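Local coordinates for protein 3-hydroxyisobutyryl-CoA hydrolase (Mycobacterium thermoresistibile, PDB 4HDT) that probably hydrolyses 3-hydroxy-2-methylpropanoyl-CoA to 3-hydroxy-2-methylpropanoate and CoA, as a zinc-binding member of the crotonase-like enoyl-CoA hydratase/isomerase family, at residues A178-M183 with P218-A224. Numbering follows the deposited sequence. Where two conformers were deposited one is given.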
loop_
_atom_site.group_PDB
_atom_site.type_symbol
_atom_site.label_atom_id
_atom_site.label_comp_id
_atom_site.label_asym_id
_atom_site.label_seq_id
_atom_site.Cartn_x
_atom_site.Cartn_y
_atom_site.Cartn_z
ATOM N N ALA A 178 1.099 0.829 -15.555
ATOM C CA ALA A 178 -0.131 0.848 -16.347
ATOM C C ALA A 178 -1.232 0.116 -15.574
ATOM O O ALA A 178 -2.391 0.562 -15.567
ATOM C CB ALA A 178 0.104 0.190 -17.703
ATOM N N ASP A 179 -0.871 -0.980 -14.921
ATOM C CA ASP A 179 -1.799 -1.748 -14.097
ATOM C C ASP A 179 -2.283 -0.853 -12.967
ATOM O O ASP A 179 -3.441 -0.886 -12.593
ATOM C CB ASP A 179 -1.129 -2.969 -13.475
ATOM C CG ASP A 179 -0.652 -4.010 -14.479
ATOM O OD1 ASP A 179 -1.247 -4.123 -15.591
ATOM O OD2 ASP A 179 0.311 -4.751 -14.134
ATOM N N ALA A 180 -1.362 -0.118 -12.336
ATOM C CA ALA A 180 -1.747 0.758 -11.211
ATOM C C ALA A 180 -2.780 1.785 -11.629
ATOM O O ALA A 180 -3.716 2.086 -10.850
ATOM C CB ALA A 180 -0.514 1.435 -10.622
ATOM N N ILE A 181 -2.639 2.342 -12.823
ATOM C CA ILE A 181 -3.630 3.311 -13.314
ATOM C C ILE A 181 -4.972 2.591 -13.524
ATOM O O ILE A 181 -6.037 3.092 -13.119
ATOM C CB ILE A 181 -3.129 4.007 -14.584
ATOM C CG1 ILE A 181 -1.882 4.851 -14.228
ATOM C CG2 ILE A 181 -4.219 4.868 -15.221
ATOM C CD1 ILE A 181 -1.154 5.382 -15.455
ATOM N N VAL A 182 -4.947 1.405 -14.131
ATOM C CA VAL A 182 -6.191 0.639 -14.315
ATOM C C VAL A 182 -6.886 0.336 -12.955
ATOM O O VAL A 182 -8.106 0.415 -12.838
ATOM C CB VAL A 182 -5.882 -0.666 -15.124
ATOM C CG1 VAL A 182 -6.963 -1.721 -14.923
ATOM C CG2 VAL A 182 -5.642 -0.318 -16.580
ATOM N N MET A 183 -6.078 0.071 -11.927
ATOM C CA MET A 183 -6.665 -0.314 -10.652
ATOM C C MET A 183 -7.058 0.873 -9.776
ATOM O O MET A 183 -7.654 0.660 -8.734
ATOM C CB MET A 183 -5.786 -1.305 -9.901
ATOM C CG MET A 183 -6.028 -2.754 -10.371
ATOM S SD MET A 183 -5.429 -3.908 -9.115
ATOM C CE MET A 183 -3.749 -3.391 -9.316
ATOM N N PRO A 218 -0.275 5.458 -21.142
ATOM C CA PRO A 218 0.415 4.295 -20.619
ATOM C C PRO A 218 0.417 3.157 -21.616
ATOM O O PRO A 218 -0.458 3.093 -22.470
ATOM C CB PRO A 218 -0.379 3.897 -19.359
ATOM C CG PRO A 218 -1.587 4.759 -19.343
ATOM C CD PRO A 218 -1.435 5.854 -20.335
ATOM N N PRO A 219 1.375 2.249 -21.482
ATOM C CA PRO A 219 1.280 1.073 -22.329
ATOM C C PRO A 219 0.174 0.136 -21.860
ATOM O O PRO A 219 -0.515 0.371 -20.850
ATOM C CB PRO A 219 2.643 0.433 -22.173
ATOM C CG PRO A 219 3.102 0.820 -20.828
ATOM C CD PRO A 219 2.518 2.184 -20.564
ATOM N N ALA A 220 -0.060 -0.886 -22.668
ATOM C CA ALA A 220 -0.976 -1.951 -22.323
ATOM C C ALA A 220 -0.770 -2.480 -20.898
ATOM O O ALA A 220 0.351 -2.690 -20.461
ATOM C CB ALA A 220 -0.780 -3.087 -23.317
ATOM N N SER A 221 -1.875 -2.632 -20.172
ATOM C CA SER A 221 -1.914 -3.214 -18.825
ATOM C C SER A 221 -2.072 -4.744 -18.920
ATOM O O SER A 221 -3.109 -5.245 -19.338
ATOM C CB SER A 221 -3.060 -2.615 -18.004
ATOM O OG SER A 221 -3.413 -3.374 -16.852
ATOM N N PRO A 222 -1.046 -5.506 -18.530
ATOM C CA PRO A 222 -1.265 -6.948 -18.522
ATOM C C PRO A 222 -2.326 -7.371 -17.528
ATOM O O PRO A 222 -3.054 -8.321 -17.752
ATOM C CB PRO A 222 0.108 -7.511 -18.125
ATOM C CG PRO A 222 1.069 -6.391 -18.258
ATOM C CD PRO A 222 0.307 -5.142 -18.068
ATOM N N LEU A 223 -2.468 -6.653 -16.411
ATOM C CA LEU A 223 -3.513 -7.023 -15.501
ATOM C C LEU A 223 -4.907 -6.881 -16.112
ATOM O O LEU A 223 -5.788 -7.731 -15.910
ATOM C CB LEU A 223 -3.398 -6.204 -14.189
ATOM C CG LEU A 223 -3.783 -6.908 -12.917
ATOM C CD1 LEU A 223 -3.160 -8.278 -12.795
ATOM C CD2 LEU A 223 -3.305 -6.035 -11.752
ATOM N N ALA A 224 -5.152 -5.787 -16.832
ATOM C CA ALA A 224 -6.409 -5.583 -17.530
ATOM C C ALA A 224 -6.716 -6.730 -18.493
ATOM O O ALA A 224 -7.852 -7.148 -18.597
ATOM C CB ALA A 224 -6.445 -4.253 -18.265
#
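S221 caps the start of a short, weakly bonded helix that begins at about P222, and this start is joined to the side of helix 177-183 of the crotonase-like fold through the carboxylate of D179. The OG of S221 accepts from A224 N at 3.0 Å, a nearly straight bond (165° at the hydrogen), and donates to D179 OD1 at 2.6 Å. A chi1 of 163° turns S221 OG away from its own backbone N, to where it meets both partners. D179 OD1 receives the hydroxyl on its anti lone pair and also accepts L223 N at 2.9 Å, this donor lying above the carboxylate plane, 45° out of it. The other oxygen, OD2, is bonded to S176 N, so both ends of the carboxylate are held.

Apolar contacts flank this polar centre. In the conformer given, M183 CE lies 3.6 Å from L223 CD2, and F175 packs against both residues. V182 CG2 rests on S221 CB (3.7 Å). Toward the other end, I181 CD1 meets the ring of P218 at CG (4.0 Å), while A178 CB packs on P218 CB (4.1 Å) and comes close to the carbonyl oxygen of P219; Y189 of strand 188-189 touches I181 and both prolines.

Two donors from 218-224, S221 OG and L223 N, converge on one carboxylate oxygen of the buried D179, an arrangement that probably stabilises the ionised aspartate; its charge at the amino end of so short a helical turn may add a modest dipole interaction.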